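Local coordinates for 3-oxoacyl-[acyl-carrier-protein] synthase 3 (PDB 4EWP), which probably catalyses the first condensation of bacterial fatty acid synthesis, condensing the acetyl group of acetyl-CoA with malonyl-ACP with loss of carbon dioxide, and works as a homodimer, at residues A[52-57]-A[302-307]; A[59-64]-A[150-155]; A[161-166]-A[235-240]; A[89-94]-A[116-121]; A[17-22]-A[173-178]. One frame throughout, in Å; residues are numbered along the deposited sequence.

Contact 1 (A[52-57]-A[302-307]); sequences TRQRAT and ADAGNT
Ala-302 meets Thr-52 through the backbone: its carbonyl O accepts from Thr-52 N at 3.1 Å, with an angle of 164° at the hydrogen. At Asp-303 the carbonyl O takes the hydroxyl of Thr-52, OG1 lying 2.7 Å from that O. With chi1 at 66°, OG1 sits between its own backbone N and carbonyl carbon, which turns it to the helix end. A water donates to both Thr-52 OG1 and Asp-303 OD1, while OD2 forms a salt bridge with Arg-318. Ala-304 O accepts from Gln-54 N, 3.1 Å away, although this donor stands above the carbonyl plane. The end of Gln-54 rests against the Ala-304 methyl, OE1 coming to 3.3 Å from Ala-304 CB. Gly-305 leaves the helix with positive phi (72°), and its CA packs 3.7 Å from Arg-53 CB, where a side chain on the glycine would clash. Past Asn-306, a predicted active-site residue, Thr-307 CG2 touches Gln-54 NE2. That amide is also tied to Asp-170 O through NE2 and to Arg-23 through OE1; a leucine in place of Gln-54 would probably leave Asp-170 O and Arg-23 without these mates. Three carbonyls at the end of helix 301-304 thus receive donors from strand 52-54, and this polar bonding is consistent with a well-defined path into the predicted catalytic asparagine.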
# COMPACT_ATOMS: atom_id res chain seq x y z
N THR A 52 3.34 15.75 25.78
CA THR A 52 4.52 15.11 25.24
C THR A 52 4.13 14.33 23.99
O THR A 52 2.95 13.95 23.82
CB THR A 52 5.17 14.15 26.26
OG1 THR A 52 4.29 13.05 26.52
CG2 THR A 52 5.47 14.86 27.57
N ARG A 53 5.11 14.09 23.12
CA ARG A 53 4.92 13.15 22.02
C ARG A 53 6.07 12.14 21.97
O ARG A 53 7.22 12.45 22.31
CB ARG A 53 4.76 13.89 20.68
CG ARG A 53 6.05 14.48 20.09
CD ARG A 53 6.42 15.79 20.75
NE ARG A 53 5.42 16.83 20.53
CZ ARG A 53 5.05 17.73 21.44
NH1 ARG A 53 4.15 18.65 21.14
NH2 ARG A 53 5.60 17.72 22.66
N GLN A 54 5.73 10.92 21.57
CA GLN A 54 6.71 9.86 21.35
C GLN A 54 7.62 10.24 20.21
O GLN A 54 7.16 10.58 19.12
CB GLN A 54 5.99 8.55 21.05
CG GLN A 54 5.25 8.02 22.26
CD GLN A 54 4.15 7.03 21.94
OE1 GLN A 54 3.38 6.65 22.82
NE2 GLN A 54 4.08 6.59 20.68
N ARG A 55 8.93 10.22 20.46
CA ARG A 55 9.90 10.46 19.40
C ARG A 55 10.91 9.32 19.34
O ARG A 55 11.61 9.04 20.31
CB ARG A 55 10.58 11.83 19.57
CG ARG A 55 9.67 13.02 19.20
CD ARG A 55 9.17 12.88 17.76
NE ARG A 55 8.24 13.93 17.35
CZ ARG A 55 8.59 15.18 17.02
NH1 ARG A 55 9.86 15.57 17.08
NH2 ARG A 55 7.66 16.06 16.65
N ALA A 56 10.94 8.64 18.20
CA ALA A 56 11.78 7.46 18.02
C ALA A 56 13.22 7.84 17.77
O ALA A 56 13.50 8.88 17.17
CB ALA A 56 11.25 6.61 16.85
N THR A 57 14.14 6.99 18.22
CA THR A 57 15.55 7.14 17.91
C THR A 57 15.82 6.61 16.50
O THR A 57 14.92 6.06 15.87
CB THR A 57 16.43 6.35 18.89
OG1 THR A 57 16.12 4.95 18.79
CG2 THR A 57 16.18 6.81 20.31
N ALA A 302 -2.47 13.17 24.41
CA ALA A 302 -1.81 14.05 25.38
C ALA A 302 -0.37 13.64 25.70
O ALA A 302 0.48 14.50 25.94
CB ALA A 302 -2.62 14.14 26.68
N ASP A 303 -0.11 12.34 25.71
CA ASP A 303 1.22 11.82 26.06
C ASP A 303 1.96 11.23 24.87
O ASP A 303 3.19 11.15 24.88
CB ASP A 303 1.12 10.76 27.15
CG ASP A 303 0.33 11.23 28.35
OD1 ASP A 303 0.86 12.05 29.11
OD2 ASP A 303 -0.82 10.78 28.52
N ALA A 304 1.22 10.82 23.85
CA ALA A 304 1.83 10.15 22.71
C ALA A 304 2.01 11.08 21.51
O ALA A 304 2.82 10.82 20.62
CB ALA A 304 1.01 8.95 22.30
N GLY A 305 1.24 12.18 21.50
CA GLY A 305 1.15 13.01 20.31
C GLY A 305 0.34 12.28 19.24
O GLY A 305 -0.23 11.22 19.50
N ASN A 306 0.29 12.85 18.04
CA ASN A 306 -0.44 12.27 16.91
C ASN A 306 0.47 11.31 16.15
O ASN A 306 1.42 11.73 15.47
CB ASN A 306 -0.94 13.41 16.01
CG ASN A 306 -1.63 12.93 14.74
OD1 ASN A 306 -1.47 11.79 14.30
ND2 ASN A 306 -2.41 13.82 14.13
N THR A 307 0.19 10.01 16.27
CA THR A 307 1.01 8.97 15.65
C THR A 307 0.36 8.36 14.39
O THR A 307 0.66 7.22 14.01
CB THR A 307 1.33 7.82 16.62
OG1 THR A 307 0.11 7.22 17.07
CG2 THR A 307 2.11 8.34 17.82
O HOH W 1 3.35 12.41 29.20
O HOH W 2 3.20 7.94 25.31

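Contact 2 (A[59-64]-A[150-155]); sequences EETVPV and VERLSD
Val-62, in the first turn of helix 62-76, packs on Val-150 of strand 144-152, joining that helix to the central strand of the five-stranded mixed sheet of this thiolase-like fold. Its CG1, set opposite the backbone N by a chi1 of 168°, lies 3.8 Å from Val-150 CG1 and equally near CG2. The other branch, CG2, rests against Arg-152 N. Thr-61 is the N-cap: OG1 accepts from Val-64 N at 3.2 Å, and a chi1 of 57° brings the hydroxyl round to the turn. Its CA lies over one face of the Arg-152 guanidinium. The arginine runs out extended and then bends at chi3 (66°), which carries NH1 to Glu-60 O for a weak bond. NH1 also bonds Ala-58 O and, weakly, Thr-57 O, so one nitrogen gathers several carbonyls of the loop before the helix. At its edge the guanidinium makes a salt bridge with Asp-155, whose OD1 makes another with Arg-210 of the second subunit; the arginine therefore links the loop to the dimer interface. NE lies 2.7 Å from Asp-155 OD2, which is in the guanidinium plane, while NE approaches that oxygen from above the carboxylate plane.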
# COMPACT_ATOMS: atom_id res chain seq x y z
N GLU A 59 17.59 4.01 15.66
CA GLU A 59 17.50 2.55 15.64
C GLU A 59 16.05 2.06 15.62
O GLU A 59 15.76 0.94 15.16
CB GLU A 59 18.21 1.93 16.87
CG GLU A 59 19.72 2.07 16.87
CD GLU A 59 20.18 3.49 17.15
OE1 GLU A 59 19.53 4.20 17.95
OE2 GLU A 59 21.21 3.91 16.55
N GLU A 60 15.15 2.88 16.14
CA GLU A 60 13.73 2.52 16.19
C GLU A 60 13.04 2.81 14.87
O GLU A 60 12.26 3.77 14.74
CB GLU A 60 13.04 3.27 17.33
CG GLU A 60 13.42 2.75 18.69
CD GLU A 60 12.84 3.58 19.80
OE1 GLU A 60 13.06 4.82 19.80
OE2 GLU A 60 12.15 2.99 20.66
N THR A 61 13.35 1.98 13.88
CA THR A 61 12.83 2.17 12.53
C THR A 61 11.39 1.69 12.45
O THR A 61 10.85 1.11 13.40
CB THR A 61 13.66 1.35 11.52
OG1 THR A 61 13.64 -0.03 11.91
CG2 THR A 61 15.11 1.85 11.47
N VAL A 62 10.77 1.94 11.31
CA VAL A 62 9.44 1.40 11.09
C VAL A 62 9.39 -0.14 11.30
O VAL A 62 8.52 -0.64 12.01
CB VAL A 62 8.89 1.85 9.70
CG1 VAL A 62 7.62 1.07 9.30
CG2 VAL A 62 8.64 3.36 9.73
N PRO A 63 10.33 -0.89 10.70
CA PRO A 63 10.28 -2.34 10.91
C PRO A 63 10.55 -2.78 12.35
O PRO A 63 9.94 -3.75 12.80
CB PRO A 63 11.39 -2.87 9.98
CG PRO A 63 11.46 -1.84 8.88
CD PRO A 63 11.23 -0.52 9.59
N VAL A 64 11.46 -2.10 13.05
CA VAL A 64 11.72 -2.40 14.44
C VAL A 64 10.45 -2.21 15.29
O VAL A 64 10.05 -3.11 16.03
CB VAL A 64 12.86 -1.54 14.99
CG1 VAL A 64 12.87 -1.56 16.52
CG2 VAL A 64 14.18 -2.05 14.45
N VAL A 150 1.87 1.99 11.63
CA VAL A 150 3.20 2.33 12.14
C VAL A 150 3.81 3.50 11.38
O VAL A 150 3.67 3.59 10.16
CB VAL A 150 4.16 1.09 12.12
CG1 VAL A 150 4.16 0.40 10.76
CG2 VAL A 150 5.58 1.47 12.54
N GLU A 151 4.46 4.40 12.09
CA GLU A 151 5.03 5.59 11.48
C GLU A 151 6.23 6.09 12.27
O GLU A 151 6.22 6.08 13.51
CB GLU A 151 4.00 6.73 11.44
CG GLU A 151 2.66 6.43 10.77
CD GLU A 151 2.73 6.42 9.25
OE1 GLU A 151 3.84 6.35 8.69
OE2 GLU A 151 1.66 6.49 8.61
N ARG A 152 7.25 6.54 11.56
CA ARG A 152 8.23 7.42 12.18
C ARG A 152 8.05 8.78 11.52
O ARG A 152 8.85 9.19 10.67
CB ARG A 152 9.67 6.88 12.07
CG ARG A 152 10.65 7.65 13.00
CD ARG A 152 11.97 6.92 13.24
NE ARG A 152 12.77 6.79 12.03
CZ ARG A 152 13.88 6.07 11.93
NH1 ARG A 152 14.35 5.39 12.97
NH2 ARG A 152 14.53 6.02 10.76
N LEU A 153 6.98 9.47 11.91
CA LEU A 153 6.63 10.76 11.35
C LEU A 153 7.72 11.80 11.58
O LEU A 153 7.81 12.78 10.84
CB LEU A 153 5.33 11.27 11.97
CG LEU A 153 4.05 10.49 11.67
CD1 LEU A 153 2.93 10.97 12.56
CD2 LEU A 153 3.67 10.66 10.20
N SER A 154 8.53 11.61 12.61
CA SER A 154 9.56 12.59 12.91
C SER A 154 10.57 12.68 11.75
O SER A 154 11.30 13.65 11.63
CB SER A 154 10.26 12.29 14.24
OG SER A 154 10.76 10.97 14.27
N ASP A 155 10.58 11.67 10.89
CA ASP A 155 11.46 11.72 9.72
C ASP A 155 11.00 12.70 8.65
O ASP A 155 11.80 13.11 7.81
CB ASP A 155 11.63 10.35 9.07
CG ASP A 155 12.63 9.50 9.80
OD1 ASP A 155 13.55 10.07 10.43
OD2 ASP A 155 12.47 8.26 9.75

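Contact 3 (A[161-166]-A[235-240]); sequences DRSISF and TLRQDG
The loop 161-166 comes alongside strand 236-238, Ser-163 CA lying 5.7 Å from Gln-238 CA and Ile-164 CA 5.9 Å from Arg-237 CA, with no direct backbone-to-backbone hydrogen bond between them. Side chains make the join instead. Ser-163 OG accepts from Gln-238 N at 3.1 Å, and the same hydroxyl donates to Asp-161 OD1 on its syn lone pair. In return, the amide of Gln-238 reaches the loop: NE2 donates to Ser-163 O at 3.0 Å, with 154° at the hydrogen. The glutamine leaves its backbone with CG between N and the carbonyl carbon (chi1 76°) and then runs extended, which takes the amide past Ile-164. The two side chains cross at about a right angle, Ile-164 CD1 touching Gln-238 CD at 3.9 Å, while the other branch, CG2, lies 3.5 Å from Leu-236 O. The Ile-164 side chain lies about 6 Å from that of Asn-306, a predicted active-site residue.

Asp-161 organises the loop itself. Its OD1 takes Ser-163 N in an Asx turn as well as the serine hydroxyl, and OD2 takes Ile-164 N and Ser-165 N, both from one face of the carboxylate. A water donates to Asp-161 OD2 and Leu-236 O, bridging the two segments. Leu-236 also packs on Thr-98 of the second subunit, and the strand pairs with 200-202. One carboxylate thus accepts four protein donors and a water, which would be expected to stabilise its negative charge. Ser-163 OG, bonded both to Asp-161 and to Gln-238 N, is one point where loop conformation and attachment are coupled.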
# COMPACT_ATOMS: atom_id res chain seq x y z
N ASP A 161 7.99 24.29 10.91
CA ASP A 161 6.59 24.25 10.48
C ASP A 161 5.61 24.41 11.64
O ASP A 161 5.61 23.61 12.58
CB ASP A 161 6.30 22.94 9.73
CG ASP A 161 4.81 22.64 9.62
OD1 ASP A 161 4.09 23.45 8.99
OD2 ASP A 161 4.37 21.58 10.14
N ARG A 162 4.75 25.42 11.58
CA ARG A 162 3.72 25.55 12.61
C ARG A 162 2.35 24.98 12.24
O ARG A 162 1.40 25.11 13.01
CB ARG A 162 3.62 26.98 13.16
CG ARG A 162 4.13 28.09 12.25
CD ARG A 162 4.49 29.35 13.07
NE ARG A 162 3.55 29.59 14.16
CZ ARG A 162 2.47 30.36 14.07
NH1 ARG A 162 2.21 30.99 12.93
NH2 ARG A 162 1.67 30.52 15.12
N SER A 163 2.23 24.31 11.10
CA SER A 163 0.94 23.72 10.75
C SER A 163 0.74 22.34 11.35
O SER A 163 -0.38 21.98 11.72
CB SER A 163 0.71 23.68 9.23
OG SER A 163 1.49 22.68 8.60
N ILE A 164 1.81 21.56 11.48
CA ILE A 164 1.63 20.17 11.90
C ILE A 164 2.82 19.55 12.65
O ILE A 164 2.64 18.64 13.45
CB ILE A 164 1.29 19.28 10.69
CG1 ILE A 164 0.72 17.93 11.14
CG2 ILE A 164 2.52 19.09 9.83
CD1 ILE A 164 0.02 17.16 10.04
N SER A 165 4.03 20.04 12.39
CA SER A 165 5.24 19.39 12.90
C SER A 165 5.14 18.96 14.37
O SER A 165 5.35 17.79 14.70
CB SER A 165 6.45 20.30 12.72
OG SER A 165 6.40 21.41 13.61
N PHE A 166 4.82 19.89 15.25
CA PHE A 166 4.88 19.62 16.68
C PHE A 166 3.77 18.68 17.16
O PHE A 166 3.82 18.21 18.30
CB PHE A 166 4.82 20.93 17.46
CG PHE A 166 3.57 21.70 17.22
CD1 PHE A 166 3.49 22.60 16.17
CD2 PHE A 166 2.46 21.50 18.02
CE1 PHE A 166 2.33 23.31 15.93
CE2 PHE A 166 1.29 22.20 17.79
CZ PHE A 166 1.23 23.11 16.74
N THR A 235 8.58 17.59 3.46
CA THR A 235 8.04 17.42 4.79
C THR A 235 6.54 17.63 4.79
O THR A 235 5.99 18.24 3.89
CB THR A 235 8.68 18.37 5.80
OG1 THR A 235 8.53 19.73 5.33
CG2 THR A 235 10.15 18.06 5.95
N LEU A 236 5.89 17.13 5.84
CA LEU A 236 4.44 17.17 5.97
C LEU A 236 3.94 18.58 6.28
O LEU A 236 4.60 19.37 6.97
CB LEU A 236 4.03 16.19 7.07
CG LEU A 236 2.86 15.24 6.90
CD1 LEU A 236 2.78 14.68 5.51
CD2 LEU A 236 2.98 14.10 7.92
N ARG A 237 2.76 18.91 5.76
CA ARG A 237 2.16 20.21 5.98
C ARG A 237 0.65 20.03 5.96
O ARG A 237 0.16 19.02 5.43
CB ARG A 237 2.65 21.20 4.90
CG ARG A 237 1.58 22.00 4.18
CD ARG A 237 0.93 21.23 3.04
NE ARG A 237 -0.52 21.37 3.06
CZ ARG A 237 -1.17 22.50 2.80
NH1 ARG A 237 -0.50 23.61 2.49
NH2 ARG A 237 -2.50 22.53 2.84
N GLN A 238 -0.09 20.95 6.56
CA GLN A 238 -1.54 20.88 6.47
C GLN A 238 -2.21 22.25 6.54
O GLN A 238 -1.70 23.18 7.16
CB GLN A 238 -2.11 19.98 7.56
CG GLN A 238 -2.12 20.64 8.94
CD GLN A 238 -2.83 19.81 9.98
OE1 GLN A 238 -3.51 18.83 9.66
NE2 GLN A 238 -2.68 20.19 11.25
N ASP A 239 -3.38 22.34 5.93
CA ASP A 239 -4.29 23.44 6.16
C ASP A 239 -5.07 23.12 7.45
O ASP A 239 -6.09 22.43 7.42
CB ASP A 239 -5.25 23.56 4.98
CG ASP A 239 -6.31 24.61 5.20
OD1 ASP A 239 -6.39 25.12 6.32
OD2 ASP A 239 -7.07 24.92 4.26
N GLY A 240 -4.57 23.60 8.59
CA GLY A 240 -5.13 23.27 9.90
C GLY A 240 -6.63 23.48 10.04
O GLY A 240 -7.35 22.56 10.42
O HOH W 3 6.37 19.41 9.44

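Contact 4 (A[89-94]-A[116-121]); sequences VSTVTF and AYDVSA
Val-89 and Asp-118 pair in parallel, with side chains on the same face of the sheet and CA atoms 4.6 Å apart. The ladder holds by Val-89 N to Tyr-117 O at 3.0 Å (172° at the hydrogen) and Val-119 N to Val-89 O at 2.8 Å; Thr-91 N adds a weak bond to Val-119 O. Along Asp-118, CB lies 3.6 Å from Val-89 O. A chi1 of -65° puts CG opposite its own carbonyl carbon and beside its N, and CG passes 4.0 Å from Val-89 O. At the tip the two oxygens divide: OD1 rests 3.5 Å from Val-89 CB and accepts from Ala-102 N, whereas OD2 faces Thr-91 CG2 and accepts from Ala-101 N. An alanine in place of Asp-118 is likely to leave these two N-H groups at the start of helix 101-108 without their acceptor. Beyond the ladder, a water joins Ser-90 OG, Val-119 O and Ala-121 N. The two strands and helix 101-108 form a beta-alpha-beta unit, in which Asp-118 ties the second strand to the helix start. Strand 116-120 is outermost in its own chain, yet Asp-118 and Ser-120 pair antiparallel with a strand of the second subunit, so the sheet continues through the dimer.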
# COMPACT_ATOMS: atom_id res chain seq x y z
N VAL A 89 0.88 -3.84 6.53
CA VAL A 89 1.55 -2.77 7.25
C VAL A 89 1.12 -1.43 6.67
O VAL A 89 1.31 -1.14 5.49
CB VAL A 89 3.08 -2.89 7.18
CG1 VAL A 89 3.71 -1.59 7.66
CG2 VAL A 89 3.55 -4.10 7.98
N SER A 90 0.50 -0.62 7.51
CA SER A 90 0.00 0.66 7.05
C SER A 90 0.93 1.76 7.52
O SER A 90 0.99 2.07 8.70
CB SER A 90 -1.42 0.86 7.55
OG SER A 90 -1.78 2.20 7.38
N THR A 91 1.68 2.35 6.58
CA THR A 91 2.70 3.33 6.90
C THR A 91 3.01 4.19 5.68
O THR A 91 2.88 3.73 4.55
CB THR A 91 4.01 2.65 7.32
OG1 THR A 91 4.99 3.64 7.66
CG2 THR A 91 4.57 1.82 6.18
N VAL A 92 3.45 5.43 5.90
CA VAL A 92 3.91 6.28 4.81
C VAL A 92 5.32 6.79 5.06
O VAL A 92 5.79 7.68 4.36
CB VAL A 92 3.00 7.52 4.61
CG1 VAL A 92 1.59 7.11 4.22
CG2 VAL A 92 2.99 8.42 5.87
N THR A 93 6.00 6.24 6.06
CA THR A 93 7.30 6.82 6.43
C THR A 93 8.48 5.87 6.23
O THR A 93 9.62 6.23 6.50
CB THR A 93 7.29 7.38 7.88
OG1 THR A 93 6.66 6.45 8.77
CG2 THR A 93 6.54 8.68 7.94
N PHE A 94 8.21 4.65 5.76
CA PHE A 94 9.29 3.73 5.45
C PHE A 94 10.04 4.28 4.23
O PHE A 94 9.44 4.45 3.17
CB PHE A 94 8.71 2.34 5.19
CG PHE A 94 9.74 1.24 5.00
CD1 PHE A 94 9.75 0.47 3.84
CD2 PHE A 94 10.65 0.94 6.00
CE1 PHE A 94 10.66 -0.58 3.68
CE2 PHE A 94 11.57 -0.09 5.85
CZ PHE A 94 11.57 -0.86 4.69
N ALA A 116 2.62 -10.33 2.27
CA ALA A 116 2.97 -9.19 3.09
C ALA A 116 3.02 -7.99 2.18
O ALA A 116 3.72 -8.02 1.16
CB ALA A 116 4.34 -9.43 3.72
N TYR A 117 2.28 -6.93 2.52
CA TYR A 117 2.34 -5.70 1.73
C TYR A 117 2.10 -4.47 2.59
O TYR A 117 1.48 -4.56 3.65
CB TYR A 117 1.31 -5.73 0.59
CG TYR A 117 -0.16 -5.84 1.00
CD1 TYR A 117 -0.98 -4.71 1.06
CD2 TYR A 117 -0.73 -7.07 1.29
CE1 TYR A 117 -2.33 -4.82 1.41
CE2 TYR A 117 -2.07 -7.18 1.64
CZ TYR A 117 -2.86 -6.07 1.69
OH TYR A 117 -4.18 -6.21 2.03
N ASP A 118 2.60 -3.32 2.14
CA ASP A 118 2.34 -2.04 2.80
C ASP A 118 1.15 -1.39 2.10
O ASP A 118 0.92 -1.62 0.91
CB ASP A 118 3.53 -1.08 2.69
CG ASP A 118 4.77 -1.57 3.43
OD1 ASP A 118 4.71 -2.61 4.13
OD2 ASP A 118 5.81 -0.89 3.30
N VAL A 119 0.43 -0.57 2.86
CA VAL A 119 -0.73 0.16 2.37
C VAL A 119 -0.51 1.66 2.59
O VAL A 119 0.12 2.06 3.57
CB VAL A 119 -2.00 -0.26 3.15
CG1 VAL A 119 -3.03 0.84 3.16
CG2 VAL A 119 -2.57 -1.53 2.56
N SER A 120 -0.97 2.48 1.66
CA SER A 120 -0.86 3.92 1.81
C SER A 120 -2.25 4.54 1.93
O SER A 120 -2.96 4.71 0.92
CB SER A 120 -0.13 4.56 0.63
OG SER A 120 0.03 5.96 0.82
N ALA A 121 -2.62 4.86 3.17
CA ALA A 121 -3.90 5.49 3.46
C ALA A 121 -3.77 6.41 4.66
O ALA A 121 -4.73 6.62 5.45
CB ALA A 121 -4.97 4.44 3.67
O HOH W 4 -1.18 4.06 5.42

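Contact 5 (A[17-22]-A[173-178]); sequences VAVGAY and GAVIVA
Gly-20 and Ala-174 form the close part of this antiparallel pairing, a hydrogen-bonded pair whose two bonds are short: Gly-20 N to Ala-174 O is 2.7 Å and Ala-174 N to Gly-20 O is 2.8 Å, the latter with 171° at the hydrogen. Next to it the non-hydrogen-bonded pair Val-19 and Val-175 brings CA atoms to 4.5 Å. A chi1 of 55° at Val-19 leaves CG2 anti to the backbone N, and CG2 lies 3.4 Å from Ala-174 O; the Val-175 CG2 methyl reaches Val-19 CB at 4.1 Å. Toward Ala-18 the strands spread. Ala-18 CA stands 5.6 Å from Ile-176 CA, and a single bond, Ile-176 N to Ala-18 O, spans this pair at 3.2 Å. Val-17, partly exposed at this end, closes the ladder again: its N donates to Ile-176 O, nearly along the carbonyl axis, and its two methyls divide, CG2 meeting Ile-176 CG2 and CG1 meeting Ala-178 CB. Helix 62-76 packs on the face bearing Ala-18, Ala-174 and Ile-176, while the face of Val-19, Ala-21 and Val-175 meets helices 311-322 and 125-138. Strand 13-22 is an outermost strand of the mixed sheet, paired with 170-180, and helices cover both faces, as in the layered alpha-beta-alpha-beta-alpha fold of thiolase-like enzymes.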
# COMPACT_ATOMS: atom_id res chain seq x y z
N VAL A 17 -8.59 -10.31 17.75
CA VAL A 17 -8.32 -11.19 18.88
C VAL A 17 -7.19 -10.73 19.79
O VAL A 17 -6.89 -11.38 20.80
CB VAL A 17 -8.07 -12.65 18.44
CG1 VAL A 17 -9.32 -13.20 17.79
CG2 VAL A 17 -6.87 -12.73 17.48
N ALA A 18 -6.57 -9.59 19.45
CA ALA A 18 -5.50 -9.05 20.28
C ALA A 18 -5.02 -7.71 19.76
O ALA A 18 -5.22 -7.38 18.59
CB ALA A 18 -4.34 -10.01 20.36
N VAL A 19 -4.39 -6.95 20.65
CA VAL A 19 -3.78 -5.69 20.27
C VAL A 19 -2.39 -5.56 20.88
O VAL A 19 -2.15 -5.99 22.02
CB VAL A 19 -4.67 -4.47 20.62
CG1 VAL A 19 -5.04 -4.48 22.10
CG2 VAL A 19 -3.98 -3.17 20.21
N GLY A 20 -1.46 -5.00 20.12
CA GLY A 20 -0.08 -4.87 20.54
C GLY A 20 0.38 -3.45 20.29
O GLY A 20 -0.20 -2.74 19.48
N ALA A 21 1.43 -3.05 20.98
CA ALA A 21 1.88 -1.66 20.97
C ALA A 21 3.40 -1.56 21.03
O ALA A 21 4.06 -2.37 21.69
CB ALA A 21 1.25 -0.90 22.15
N TYR A 22 3.94 -0.57 20.35
CA TYR A 22 5.32 -0.17 20.59
C TYR A 22 5.34 1.35 20.74
O TYR A 22 4.88 2.08 19.85
CB TYR A 22 6.25 -0.61 19.45
CG TYR A 22 7.71 -0.34 19.74
CD1 TYR A 22 8.26 0.94 19.58
CD2 TYR A 22 8.55 -1.36 20.19
CE1 TYR A 22 9.61 1.19 19.86
CE2 TYR A 22 9.88 -1.12 20.47
CZ TYR A 22 10.41 0.15 20.31
OH TYR A 22 11.74 0.36 20.60
N GLY A 173 1.22 0.32 16.35
CA GLY A 173 0.11 -0.32 17.02
C GLY A 173 -0.33 -1.47 16.15
O GLY A 173 -0.47 -1.31 14.94
N ALA A 174 -0.55 -2.63 16.75
CA ALA A 174 -0.83 -3.82 15.94
C ALA A 174 -2.07 -4.56 16.40
O ALA A 174 -2.36 -4.64 17.57
CB ALA A 174 0.37 -4.76 15.92
N VAL A 175 -2.78 -5.14 15.45
CA VAL A 175 -3.99 -5.86 15.75
C VAL A 175 -3.98 -7.18 14.97
O VAL A 175 -3.40 -7.27 13.88
CB VAL A 175 -5.18 -4.96 15.40
CG1 VAL A 175 -6.14 -5.61 14.43
CG2 VAL A 175 -5.84 -4.39 16.68
N ILE A 176 -4.57 -8.23 15.53
CA ILE A 176 -4.74 -9.47 14.79
C ILE A 176 -6.21 -9.79 14.53
O ILE A 176 -7.01 -9.91 15.45
CB ILE A 176 -4.04 -10.68 15.47
CG1 ILE A 176 -2.53 -10.43 15.57
CG2 ILE A 176 -4.31 -11.95 14.66
CD1 ILE A 176 -1.81 -11.48 16.37
N VAL A 177 -6.57 -9.93 13.26
CA VAL A 177 -7.95 -10.21 12.91
C VAL A 177 -8.09 -11.68 12.57
O VAL A 177 -7.34 -12.21 11.74
CB VAL A 177 -8.37 -9.37 11.70
CG1 VAL A 177 -9.83 -9.68 11.32
CG2 VAL A 177 -8.17 -7.88 12.00
N ALA A 178 -9.04 -12.35 13.20
CA ALA A 178 -9.19 -13.78 13.01
C ALA A 178 -10.61 -14.20 12.61
O ALA A 178 -11.61 -13.54 12.95
CB ALA A 178 -8.76 -14.53 14.27

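Overall arrangement
Contacts 1, 4 and 5 are buried, whereas contacts 2 and 3 are only partly so. Contacts 2, 4 and 5 reach the same mixed sheet: contact 5 joins one edge strand, 13-22, to 170-180, contact 4 forms the opposite edge at the dimer interface, and contact 2 lays helix 62-76 on the strand between. Backbone ladders carry contacts 4 and 5, while contacts 1 and 3 rely on loop and helix-end carbonyls, hydroxyls and amides. Contact 2 mixes apolar packing with charge. Contacts 2 and 4 meet where Thr-93 OG1 bonds Glu-151 OE1; Arg-53 of contact 1 bonds Phe-166 O of contact 3. Contacts 3 and 5 lie about 29 Å apart between centres.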